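Local coordinates for sigma regulatory family protein-PP2C phosphatase (Chlamydia trachomatis serovar L2, PDB 6MAB) that probably senses TCA-cycle intermediates through its periplasmic domain, the part described here, and is thought to act as a PP2C-type phosphatase through another part of the full-length protein, at residues A40-I45 / K62-I67; T71-S76 / D123-A128; L77-A82 / R87-S92. All blocks are in the same frame, centred on the assembly; numbering follows the deposited sequence.

Overall arrangement
The three contacts belong to the subdomain built around the five-stranded antiparallel sheet. Interaction 1 pairs the helices 35-45 and 58-68, and its buried residues rest on the strands of the other two: Met-64 SD lies 3.6 Å from Ala-90 CB, and Phe-42 CD1 lies 3.7 Å from Ile-75 CD1. Interactions 2 and 3 share strand 74-80. Interaction 2 reaches from its start to strand 126-135, past strand 142-151, while interaction 3 joins it to the edge strand 86-91. A probable hydrogen bond of 2.7 Å between Ser-76 OG and Ser-91 OG links those two. Centres of the contacts are about 15 to 18 Å apart.

Interaction 1: A40-I45 / K62-I67; sequences ALFSEI and KEMEKI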
ATOM      1  N   ALA A  40      -1.265 -15.210  14.658  1.00 20.40           N
ATOM      2  CA  ALA A  40      -1.942 -16.201  15.482  1.00 22.21           C
ATOM      3  C   ALA A  40      -2.161 -17.503  14.719  1.00 19.55           C
ATOM      4  O   ALA A  40      -2.029 -18.592  15.293  1.00 23.63           O
ATOM      5  CB  ALA A  40      -3.278 -15.646  15.968  1.00 21.17           C
ATOM      6  N   LEU A  41      -2.540 -17.409  13.439  1.00 21.43           N
ATOM      7  CA  LEU A  41      -2.733 -18.599  12.617  1.00 26.71           C
ATOM      8  C   LEU A  41      -1.418 -19.334  12.441  1.00 24.00           C
ATOM      9  O   LEU A  41      -1.331 -20.543  12.660  1.00 24.96           O
ATOM     10  CB  LEU A  41      -3.301 -18.216  11.238  1.00 23.64           C
ATOM     11  CG  LEU A  41      -3.476 -19.362  10.228  1.00 25.21           C
ATOM     12  CD1 LEU A  41      -4.418 -20.428  10.806  1.00 33.78           C
ATOM     13  CD2 LEU A  41      -3.992 -18.811   8.887  1.00 26.22           C
ATOM     14  N   PHE A  42      -0.379 -18.596  12.055  1.00 20.09           N
ATOM     15  CA  PHE A  42       0.927 -19.193  11.840  1.00 26.26           C
ATOM     16  C   PHE A  42       1.424 -19.890  13.094  1.00 26.58           C
ATOM     17  O   PHE A  42       1.957 -21.001  13.019  1.00 27.40           O
ATOM     18  CB  PHE A  42       1.915 -18.122  11.391  1.00 21.60           C
ATOM     19  CG  PHE A  42       3.246 -18.666  11.008  1.00 21.51           C
ATOM     20  CD1 PHE A  42       3.458 -19.121   9.718  1.00 31.91           C
ATOM     21  CD2 PHE A  42       4.271 -18.757  11.929  1.00 29.08           C
ATOM     22  CE1 PHE A  42       4.677 -19.646   9.354  1.00 29.41           C
ATOM     23  CE2 PHE A  42       5.489 -19.289  11.561  1.00 37.45           C
ATOM     24  CZ  PHE A  42       5.682 -19.727  10.270  1.00 30.18           C
ATOM     25  N   SER A  43       1.259 -19.247  14.255  1.00 23.81           N
ATOM     26  CA  SER A  43       1.766 -19.778  15.516  1.00 31.47           C
ATOM     27  C   SER A  43       1.008 -21.021  15.941  1.00 33.34           C
ATOM     28  O   SER A  43       1.577 -21.900  16.604  1.00 32.79           O
ATOM     29  CB  SER A  43       1.663 -18.714  16.618  1.00 26.38           C
ATOM     30  OG  SER A  43       2.546 -17.645  16.339  1.00 30.25           O
ATOM     31  N   GLU A  44      -0.280 -21.089  15.601  1.00 30.18           N
ATOM     32  CA  GLU A  44      -1.095 -22.248  15.937  1.00 33.64           C
ATOM     33  C   GLU A  44      -0.670 -23.458  15.127  1.00 35.84           C
ATOM     34  O   GLU A  44      -0.869 -24.591  15.571  1.00 37.99           O
ATOM     35  CB  GLU A  44      -2.574 -21.913  15.697  1.00 29.88           C
ATOM     36  CG  GLU A  44      -3.579 -22.945  16.155  1.00 38.22           C
ATOM     37  CD  GLU A  44      -4.995 -22.365  16.197  1.00 38.62           C
ATOM     38  OE1 GLU A  44      -5.202 -21.318  16.849  1.00 43.83           O
ATOM     39  OE2 GLU A  44      -5.899 -22.934  15.559  1.00 55.79           O
ATOM     40  N   ILE A  45      -0.055 -23.228  13.972  1.00 35.41           N
ATOM     41  CA  ILE A  45       0.424 -24.296  13.105  1.00 39.19           C
ATOM     42  C   ILE A  45       1.863 -24.657  13.421  1.00 44.09           C
ATOM     43  O   ILE A  45       2.188 -25.835  13.582  1.00 44.93           O
ATOM     44  CB  ILE A  45       0.269 -23.882  11.626  1.00 46.37           C
ATOM     45  CG1 ILE A  45      -1.201 -23.609  11.309  1.00 40.97           C
ATOM     46  CG2 ILE A  45       0.842 -24.950  10.704  1.00 55.72           C
ATOM     47  CD1 ILE A  45      -1.439 -22.999   9.936  1.00 46.09           C
ATOM     48  N   LYS A  62       8.823 -26.243   3.183  1.00 35.97           N
ATOM     49  CA  LYS A  62       7.939 -27.110   2.408  1.00 35.41           C
ATOM     50  C   LYS A  62       6.574 -27.240   3.068  1.00 39.03           C
ATOM     51  O   LYS A  62       5.548 -27.285   2.381  1.00 40.63           O
ATOM     52  CB  LYS A  62       8.584 -28.482   2.218  1.00 40.69           C
ATOM     53  CG  LYS A  62       9.585 -28.493   1.088  1.00 42.84           C
ATOM     54  N   GLU A  63       6.533 -27.290   4.399  1.00 38.37           N
ATOM     55  CA  GLU A  63       5.240 -27.315   5.074  1.00 42.37           C
ATOM     56  C   GLU A  63       4.503 -25.991   4.898  1.00 38.53           C
ATOM     57  O   GLU A  63       3.276 -25.973   4.732  1.00 38.84           O
ATOM     58  CB  GLU A  63       5.420 -27.631   6.558  1.00 38.06           C
ATOM     59  N   MET A  64       5.227 -24.869   4.952  1.00 31.29           N
ATOM     60  CA  MET A  64       4.586 -23.575   4.753  1.00 30.85           C
ATOM     61  C   MET A  64       4.050 -23.449   3.331  1.00 29.77           C
ATOM     62  O   MET A  64       2.971 -22.891   3.108  1.00 31.71           O
ATOM     63  CB  MET A  64       5.575 -22.448   5.058  1.00 27.85           C
ATOM     64  CG  MET A  64       5.944 -22.371   6.560  1.00 27.31           C
ATOM     65  SD  MET A  64       7.397 -21.381   6.947  1.00 30.51           S
ATOM     66  CE  MET A  64       6.944 -19.753   6.350  1.00 32.72           C
ATOM     67  N   GLU A  65       4.793 -23.958   2.364  1.00 30.21           N
ATOM     68  CA  GLU A  65       4.334 -23.944   0.978  1.00 31.88           C
ATOM     69  C   GLU A  65       3.024 -24.709   0.799  1.00 31.31           C
ATOM     70  O   GLU A  65       2.108 -24.238   0.117  1.00 32.32           O
ATOM     71  CB  GLU A  65       5.421 -24.537   0.092  1.00 35.19           C
ATOM     72  CG  GLU A  65       5.068 -24.592  -1.366  1.00 50.28           C
ATOM     73  CD  GLU A  65       6.065 -25.399  -2.152  1.00 69.79           C
ATOM     74  OE1 GLU A  65       6.397 -26.524  -1.717  1.00 86.46           O
ATOM     75  OE2 GLU A  65       6.526 -24.899  -3.195  1.00 64.87           O
ATOM     76  N   LYS A  66       2.938 -25.925   1.350  1.00 33.01           N
ATOM     77  CA  LYS A  66       1.735 -26.735   1.159  1.00 40.04           C
ATOM     78  C   LYS A  66       0.496 -26.017   1.683  1.00 38.09           C
ATOM     79  O   LYS A  66      -0.579 -26.080   1.068  1.00 36.21           O
ATOM     80  CB  LYS A  66       1.888 -28.098   1.846  1.00 37.03           C
ATOM     81  CG  LYS A  66       2.637 -29.127   1.032  1.00 47.27           C
ATOM     82  N   ILE A  67       0.629 -25.322   2.808  1.00 32.83           N
ATOM     83  CA  ILE A  67      -0.512 -24.666   3.436  1.00 29.18           C
ATOM     84  C   ILE A  67      -0.845 -23.349   2.748  1.00 35.47           C
ATOM     85  O   ILE A  67      -2.017 -23.056   2.482  1.00 37.18           O
ATOM     86  CB  ILE A  67      -0.234 -24.451   4.934  1.00 34.03           C
ATOM     87  CG1 ILE A  67      -0.072 -25.799   5.642  1.00 44.09           C
ATOM     88  CG2 ILE A  67      -1.350 -23.605   5.566  1.00 33.38           C
ATOM     89  CD1 ILE A  67       0.453 -25.684   7.066  1.00 46.41           C
TER
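Phe-42 and Met-64 form the buried half of this helix-helix contact, and Ile-45 with Ile-67 forms its more open half. The first pair is a Met-aromatic contact. Met-64 SD stands at the edge of the Phe-42 ring, 5.2 Å from its centroid and almost exactly in the ring plane, where a polarisable sulfur can meet the slightly positive ring hydrogens. The bend of the methionine at chi3 (60°) brings the methyl back toward the same ring edge, somewhat off its plane, so that Met-64 CE approaches Phe-42 CE1 obliquely at 3.8 Å. With CG anti to the backbone N (chi1 -174°), the phenylalanine ring is carried toward helix 58-68 although CB itself does not point at it.

The second kind of contact is purely aliphatic. The two isoleucines reach out tip to tip, Ile-45 CG2 meeting Ile-67 CD1 at 3.7 Å; the branched chains bury apolar surface against each other at the more open end of the contact, where Ile-67 remains exposed. No hydrogen bond joins 40-45 to 62-67, and the nearest CA atoms of the two segments, those of Phe-42 and Met-64, are 9.1 Å apart. Phe-46, just beyond helix 35-45, packs against Phe-42, Met-64 and Ile-67. Beneath, Phe-42 reaches Ile-75 and Leu-77. Such apolar helix packing against one face of an antiparallel sheet is consistent with a PAS-like subdomain, as in Cache-type periplasmic sensors.

Interaction 2: T71-S76 / D123-A128; sequences TYKEIS and DSQVLA
Lys-73 and Leu-127 mark the closest backbone approach, with CA atoms 8.6 Å apart, too far for strand pairing; strand 142-151 lies between strands 74-80 and 126-135. The contact is therefore made by side chains spanning a neighbour. Lys-73 is suited to this by length: its chain is extended from CB through CE, with CG anti to the backbone N (chi1 175°), and turns only at chi4. Its aliphatic part crosses Leu-127 at about a right angle, and Lys-73 CD settles against both methyls of the leucine, 3.9 Å from Leu-127 CD1 and equally far from CD2. The fork of a buried leucine thus receives the methylene, while the ammonium end travels on to a polar partner.

Lys-73 with Glu-74 forms a classic beta bulge opposite Leu-149, the extra residue falling where strand 74-80 enters the 2-1-5-4-3 antiparallel sheet, a strand order familiar from PAS-like domains. Beyond the leucine, Lys-73 NZ makes a weak hydrogen bond of 3.5 Å to Gln-125 OE1. An amide can serve two kinds of partner at once: Gln-125 NE2 donates to Asp-151 OD2, which helps fix the rotation of the group and the placing of OE1. Next to the lysine, buried Glu-74 receives Ser-76 OG at its OE2 (2.7 Å) on the anti side of the carboxylate; Tyr-101 OH and Arg-93 add a hydrogen bond and a salt bridge.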
ATOM      1  N   THR A  71      -2.809 -19.023  -0.943  1.00 29.52           N
ATOM      2  CA  THR A  71      -3.460 -17.857  -0.364  1.00 36.58           C
ATOM      3  C   THR A  71      -2.543 -16.664  -0.145  1.00 32.31           C
ATOM      4  O   THR A  71      -3.046 -15.547   0.032  1.00 36.54           O
ATOM      5  CB  THR A  71      -4.136 -18.242   0.961  1.00 29.52           C
ATOM      6  OG1 THR A  71      -3.173 -18.810   1.864  1.00 33.31           O
ATOM      7  CG2 THR A  71      -5.231 -19.258   0.688  1.00 36.12           C
ATOM      8  N   TYR A  72      -1.231 -16.853  -0.160  1.00 26.48           N
ATOM      9  CA  TYR A  72      -0.274 -15.764  -0.050  1.00 21.49           C
ATOM     10  C   TYR A  72       0.711 -15.851  -1.199  1.00 25.61           C
ATOM     11  O   TYR A  72       1.066 -16.946  -1.640  1.00 28.31           O
ATOM     12  CB  TYR A  72       0.478 -15.828   1.275  1.00 22.83           C
ATOM     13  CG  TYR A  72      -0.404 -15.480   2.432  1.00 26.30           C
ATOM     14  CD1 TYR A  72      -0.570 -14.163   2.813  1.00 29.59           C
ATOM     15  CD2 TYR A  72      -1.112 -16.456   3.112  1.00 36.11           C
ATOM     16  CE1 TYR A  72      -1.389 -13.824   3.860  1.00 29.39           C
ATOM     17  CE2 TYR A  72      -1.935 -16.121   4.175  1.00 32.14           C
ATOM     18  CZ  TYR A  72      -2.063 -14.804   4.536  1.00 30.33           C
ATOM     19  OH  TYR A  72      -2.892 -14.432   5.559  1.00 34.34           O
ATOM     20  N   LYS A  73       1.154 -14.696  -1.696  1.00 23.79           N
ATOM     21  CA  LYS A  73       2.297 -14.732  -2.594  1.00 26.38           C
ATOM     22  C   LYS A  73       3.537 -15.198  -1.848  1.00 25.76           C
ATOM     23  O   LYS A  73       4.370 -15.912  -2.415  1.00 27.37           O
ATOM     24  CB  LYS A  73       2.520 -13.361  -3.229  1.00 23.59           C
ATOM     25  CG  LYS A  73       3.784 -13.308  -4.103  1.00 35.32           C
ATOM     26  CD  LYS A  73       3.995 -11.941  -4.747  1.00 36.42           C
ATOM     27  CE  LYS A  73       5.213 -11.950  -5.662  1.00 41.77           C
ATOM     28  NZ  LYS A  73       4.833 -12.393  -7.018  1.00 44.21           N
ATOM     29  N   GLU A  74       3.653 -14.834  -0.574  1.00 21.80           N
ATOM     30  CA  GLU A  74       4.786 -15.234   0.245  1.00 24.81           C
ATOM     31  C   GLU A  74       4.407 -15.115   1.705  1.00 21.66           C
ATOM     32  O   GLU A  74       3.847 -14.097   2.121  1.00 22.85           O
ATOM     33  CB  GLU A  74       6.014 -14.345  -0.031  1.00 24.78           C
ATOM     34  CG  GLU A  74       7.248 -14.670   0.821  1.00 30.47           C
ATOM     35  CD  GLU A  74       8.461 -13.816   0.451  1.00 31.67           C
ATOM     36  OE1 GLU A  74       8.532 -13.407  -0.721  1.00 30.58           O
ATOM     37  OE2 GLU A  74       9.330 -13.552   1.320  1.00 23.65           O
ATOM     38  N   ILE A  75       4.737 -16.133   2.483  1.00 20.12           N
ATOM     39  CA  ILE A  75       4.849 -15.968   3.921  1.00 18.93           C
ATOM     40  C   ILE A  75       6.221 -16.478   4.347  1.00 19.60           C
ATOM     41  O   ILE A  75       6.610 -17.597   3.994  1.00 25.66           O
ATOM     42  CB  ILE A  75       3.709 -16.689   4.667  1.00 20.39           C
ATOM     43  CG1 ILE A  75       3.927 -16.560   6.158  1.00 22.80           C
ATOM     44  CG2 ILE A  75       3.642 -18.143   4.275  1.00 32.59           C
ATOM     45  CD1 ILE A  75       2.681 -16.868   6.945  1.00 31.99           C
ATOM     46  N   SER A  76       6.977 -15.632   5.064  1.00 22.56           N
ATOM     47  CA  SER A  76       8.365 -15.915   5.416  1.00 23.24           C
ATOM     48  C   SER A  76       8.648 -15.606   6.881  1.00 17.98           C
ATOM     49  O   SER A  76       8.191 -14.599   7.412  1.00 21.20           O
ATOM     50  CB  SER A  76       9.335 -15.092   4.554  1.00 22.62           C
ATOM     51  OG  SER A  76       9.263 -15.487   3.199  1.00 23.13           O
ATOM     52  N   ASP A 123       3.893  -6.501 -13.997  1.00 39.79           N
ATOM     53  CA  ASP A 123       2.493  -6.429 -14.350  1.00 47.61           C
ATOM     54  C   ASP A 123       1.921  -5.174 -13.714  1.00 53.50           C
ATOM     55  O   ASP A 123       2.581  -4.124 -13.668  1.00 50.98           O
ATOM     56  CB  ASP A 123       1.757  -7.685 -13.875  1.00 47.89           C
ATOM     57  N   SER A 124       0.702  -5.287 -13.215  1.00 34.89           N
ATOM     58  CA  SER A 124       0.080  -4.227 -12.436  1.00 28.88           C
ATOM     59  C   SER A 124      -0.276  -4.799 -11.073  1.00 23.38           C
ATOM     60  O   SER A 124      -1.406  -4.626 -10.601  1.00 29.97           O
ATOM     61  CB  SER A 124      -1.159  -3.695 -13.142  1.00 34.69           C
ATOM     62  OG  SER A 124      -0.857  -3.342 -14.491  1.00 43.12           O
ATOM     63  N   GLN A 125       0.658  -5.512 -10.450  1.00 24.20           N
ATOM     64  CA  GLN A 125       0.379  -6.188  -9.181  1.00 21.29           C
ATOM     65  C   GLN A 125       0.804  -5.306  -8.009  1.00 20.15           C
ATOM     66  O   GLN A 125       1.968  -4.900  -7.901  1.00 23.91           O
ATOM     67  CB  GLN A 125       1.082  -7.543  -9.124  1.00 27.48           C
ATOM     68  CG  GLN A 125       0.851  -8.300  -7.806  1.00 27.77           C
ATOM     69  CD  GLN A 125       1.534  -9.646  -7.757  1.00 31.73           C
ATOM     70  OE1 GLN A 125       2.754  -9.740  -7.851  1.00 33.46           O
ATOM     71  NE2 GLN A 125       0.747 -10.704  -7.601  1.00 31.59           N
ATOM     72  N   VAL A 126      -0.145  -5.018  -7.135  1.00 18.63           N
ATOM     73  CA  VAL A 126       0.107  -4.315  -5.886  1.00 18.13           C
ATOM     74  C   VAL A 126      -0.096  -5.293  -4.743  1.00 17.52           C
ATOM     75  O   VAL A 126      -1.089  -6.030  -4.709  1.00 20.69           O
ATOM     76  CB  VAL A 126      -0.813  -3.093  -5.750  1.00 18.31           C
ATOM     77  CG1 VAL A 126      -0.703  -2.468  -4.389  1.00 20.61           C
ATOM     78  CG2 VAL A 126      -0.450  -2.079  -6.808  1.00 24.19           C
ATOM     79  N   LEU A 127       0.839  -5.286  -3.806  1.00 16.48           N
ATOM     80  CA  LEU A 127       0.889  -6.251  -2.725  1.00 16.45           C
ATOM     81  C   LEU A 127       0.672  -5.566  -1.389  1.00 15.93           C
ATOM     82  O   LEU A 127       1.171  -4.465  -1.151  1.00 17.98           O
ATOM     83  CB  LEU A 127       2.230  -6.945  -2.689  1.00 16.51           C
ATOM     84  CG  LEU A 127       2.630  -7.718  -3.941  1.00 20.59           C
ATOM     85  CD1 LEU A 127       4.093  -8.151  -3.885  1.00 24.11           C
ATOM     86  CD2 LEU A 127       1.704  -8.908  -4.106  1.00 22.84           C
ATOM     87  N   ALA A 128      -0.075  -6.237  -0.517  1.00 16.67           N
ATOM     88  CA  ALA A 128      -0.096  -5.888   0.888  1.00 16.94           C
ATOM     89  C   ALA A 128       1.121  -6.510   1.541  1.00 14.35           C
ATOM     90  O   ALA A 128       1.266  -7.735   1.552  1.00 19.70           O
ATOM     91  CB  ALA A 128      -1.368  -6.421   1.528  1.00 18.20           C
TER

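Interaction 3: L77-A82 / R87-S92; sequences LVKKEA and RVVASS
Val-89 is the bump that shapes this strand pair. Inserted between the partners of Leu-77 and Val-78, it has a nearly helical psi (-8°), which turns its side chain against the backbone of the partner strand, between Leu-77 and Lys-79. There Val-89 CG1 rests on Lys-79 CB at 3.7 Å, and Val-89 CG2 sits 3.4 Å from Leu-77 O. The same carbonyl accepts Val-89 N at 2.9 Å, nearly straight on, and Ala-90 N more weakly. Small Ala-90 then fits beside Leu-77, CB to CB at 4.2 Å, under helix 58-68, whose Leu-60 touches both.

On the other face Val-78 and Val-88 stand side by side as a non-hydrogen-bonded pair, beta-branched residues well suited to strands, with Tyr-101 against both. Toward the turn, Lys-79 N and Arg-87 O close a 2.8 Å bond, answered by Arg-87 N to Lys-79 O. Glu-81, bent at chi2 (-83°), folds its carboxylate back over the arginine stem, with Glu-81 OE2 3.6 Å from Arg-87 CD. The guanidinium reaches farther, Arg-87 NE donating to Gly-98 O. Two bonds from consecutive amides to one carbonyl identify a classic beta bulge, here in the antiparallel hairpin at the edge of the sheet.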
ATOM      1  N   LEU A  77       9.435 -16.480   7.501  1.00 22.57           N
ATOM      2  CA  LEU A  77      10.060 -16.214   8.782  1.00 23.47           C
ATOM      3  C   LEU A  77      11.449 -15.674   8.518  1.00 22.90           C
ATOM      4  O   LEU A  77      12.286 -16.365   7.913  1.00 25.00           O
ATOM      5  CB  LEU A  77      10.163 -17.475   9.623  1.00 24.35           C
ATOM      6  CG  LEU A  77       8.968 -18.076  10.321  1.00 38.21           C
ATOM      7  CD1 LEU A  77       9.473 -19.318  11.064  1.00 34.93           C
ATOM      8  CD2 LEU A  77       8.354 -17.053  11.270  1.00 37.26           C
ATOM      9  N   VAL A  78      11.692 -14.459   8.991  1.00 23.26           N
ATOM     10  CA  VAL A  78      12.914 -13.716   8.724  1.00 23.25           C
ATOM     11  C   VAL A  78      13.647 -13.569  10.045  1.00 27.79           C
ATOM     12  O   VAL A  78      13.169 -12.892  10.960  1.00 25.65           O
ATOM     13  CB  VAL A  78      12.617 -12.354   8.087  1.00 23.69           C
ATOM     14  CG1 VAL A  78      13.939 -11.661   7.639  1.00 25.28           C
ATOM     15  CG2 VAL A  78      11.678 -12.533   6.916  1.00 23.32           C
ATOM     16  N   LYS A  79      14.812 -14.206  10.155  1.00 26.78           N
ATOM     17  CA  LYS A  79      15.569 -14.154  11.394  1.00 27.00           C
ATOM     18  C   LYS A  79      16.286 -12.817  11.482  1.00 35.87           C
ATOM     19  O   LYS A  79      16.843 -12.330  10.497  1.00 29.53           O
ATOM     20  CB  LYS A  79      16.583 -15.297  11.453  1.00 29.73           C
ATOM     21  CG  LYS A  79      17.467 -15.270  12.665  1.00 32.76           C
ATOM     22  CD  LYS A  79      18.478 -16.408  12.620  1.00 44.55           C
ATOM     23  CE  LYS A  79      19.399 -16.377  13.827  1.00 51.85           C
ATOM     24  NZ  LYS A  79      18.646 -16.607  15.096  1.00 67.12           N
ATOM     25  N   LYS A  80      16.263 -12.215  12.660  1.00 27.87           N
ATOM     26  CA  LYS A  80      17.144 -11.095  12.951  1.00 29.57           C
ATOM     27  C   LYS A  80      18.433 -11.681  13.511  1.00 33.47           C
ATOM     28  O   LYS A  80      18.459 -12.195  14.634  1.00 38.32           O
ATOM     29  CB  LYS A  80      16.493 -10.115  13.923  1.00 35.42           C
ATOM     30  CG  LYS A  80      17.245  -8.792  14.070  1.00 38.20           C
ATOM     31  CD  LYS A  80      16.585  -7.941  15.143  1.00 36.82           C
ATOM     32  CE  LYS A  80      17.271  -6.598  15.338  1.00 40.30           C
ATOM     33  NZ  LYS A  80      16.596  -5.855  16.441  1.00 42.52           N
ATOM     34  N   GLU A  81      19.496 -11.636  12.715  1.00 33.07           N
ATOM     35  CA  GLU A  81      20.781 -12.163  13.144  1.00 38.25           C
ATOM     36  C   GLU A  81      21.373 -11.284  14.250  1.00 40.92           C
ATOM     37  O   GLU A  81      20.915 -10.167  14.510  1.00 42.60           O
ATOM     38  CB  GLU A  81      21.739 -12.247  11.956  1.00 41.36           C
ATOM     39  CG  GLU A  81      21.211 -13.029  10.766  1.00 60.05           C
ATOM     40  CD  GLU A  81      21.410 -14.528  10.905  1.00 66.69           C
ATOM     41  OE1 GLU A  81      21.695 -14.995  12.029  1.00 63.95           O
ATOM     42  OE2 GLU A  81      21.293 -15.235   9.881  1.00 73.32           O
ATOM     43  N   ALA A  82      22.419 -11.799  14.903  1.00 45.63           N
ATOM     44  CA  ALA A  82      23.030 -11.055  16.000  1.00 47.32           C
ATOM     45  C   ALA A  82      23.591  -9.721  15.519  1.00 56.49           C
ATOM     46  O   ALA A  82      23.468  -8.705  16.212  1.00 58.16           O
ATOM     47  CB  ALA A  82      24.121 -11.896  16.662  1.00 44.59           C
ATOM     48  N   ARG A  87      17.617 -12.322   7.611  1.00 31.12           N
ATOM     49  CA  ARG A  87      17.798 -13.414   6.662  1.00 28.42           C
ATOM     50  C   ARG A  87      16.578 -14.330   6.670  1.00 29.43           C
ATOM     51  O   ARG A  87      16.076 -14.685   7.740  1.00 33.20           O
ATOM     52  CB  ARG A  87      19.049 -14.209   6.995  1.00 35.02           C
ATOM     53  CG  ARG A  87      19.437 -15.205   5.938  1.00 44.52           C
ATOM     54  CD  ARG A  87      20.634 -16.023   6.390  1.00 52.41           C
ATOM     55  NE  ARG A  87      21.190 -16.799   5.290  1.00 78.86           N
ATOM     56  CZ  ARG A  87      21.897 -17.914   5.440  1.00 87.43           C
ATOM     57  NH1 ARG A  87      22.122 -18.412   6.651  1.00 86.05           N
ATOM     58  NH2 ARG A  87      22.367 -18.542   4.369  1.00 85.85           N
ATOM     59  N   VAL A  88      16.107 -14.719   5.482  1.00 28.74           N
ATOM     60  CA  VAL A  88      14.964 -15.623   5.388  1.00 29.75           C
ATOM     61  C   VAL A  88      15.396 -17.014   5.824  1.00 30.13           C
ATOM     62  O   VAL A  88      16.275 -17.629   5.208  1.00 34.49           O
ATOM     63  CB  VAL A  88      14.386 -15.663   3.968  1.00 32.41           C
ATOM     64  CG1 VAL A  88      13.240 -16.635   3.913  1.00 28.79           C
ATOM     65  CG2 VAL A  88      13.917 -14.278   3.501  1.00 27.39           C
ATOM     66  N   VAL A  89      14.772 -17.531   6.877  1.00 28.62           N
ATOM     67  CA  VAL A  89      15.086 -18.876   7.352  1.00 29.27           C
ATOM     68  C   VAL A  89      13.952 -19.868   7.134  1.00 28.49           C
ATOM     69  O   VAL A  89      14.160 -21.071   7.354  1.00 33.81           O
ATOM     70  CB  VAL A  89      15.514 -18.870   8.835  1.00 33.44           C
ATOM     71  CG1 VAL A  89      16.804 -18.068   9.007  1.00 33.60           C
ATOM     72  CG2 VAL A  89      14.425 -18.312   9.726  1.00 30.32           C
ATOM     73  N   ALA A  90      12.775 -19.415   6.710  1.00 26.88           N
ATOM     74  CA  ALA A  90      11.720 -20.305   6.248  1.00 30.81           C
ATOM     75  C   ALA A  90      10.760 -19.484   5.399  1.00 26.72           C
ATOM     76  O   ALA A  90      10.476 -18.330   5.729  1.00 25.78           O
ATOM     77  CB  ALA A  90      10.984 -20.959   7.419  1.00 31.28           C
ATOM     78  N   SER A  91      10.287 -20.068   4.293  1.00 26.78           N
ATOM     79  CA  SER A  91       9.357 -19.374   3.410  1.00 31.32           C
ATOM     80  C   SER A  91       8.470 -20.356   2.651  1.00 33.15           C
ATOM     81  O   SER A  91       8.908 -21.446   2.265  1.00 34.44           O
ATOM     82  CB  SER A  91      10.102 -18.508   2.393  1.00 31.04           C
ATOM     83  OG  SER A  91       9.177 -17.728   1.652  1.00 28.33           O
ATOM     84  N   SER A  92       7.220 -19.953   2.435  1.00 27.64           N
ATOM     85  CA  SER A  92       6.358 -20.641   1.480  1.00 24.11           C
ATOM     86  C   SER A  92       6.870 -20.504   0.058  1.00 33.32           C
ATOM     87  O   SER A  92       6.439 -21.268  -0.812  1.00 37.93           O
ATOM     88  CB  SER A  92       4.933 -20.094   1.558  1.00 35.34           C
ATOM     89  OG  SER A  92       4.884 -18.744   1.137  1.00 29.79           O
TER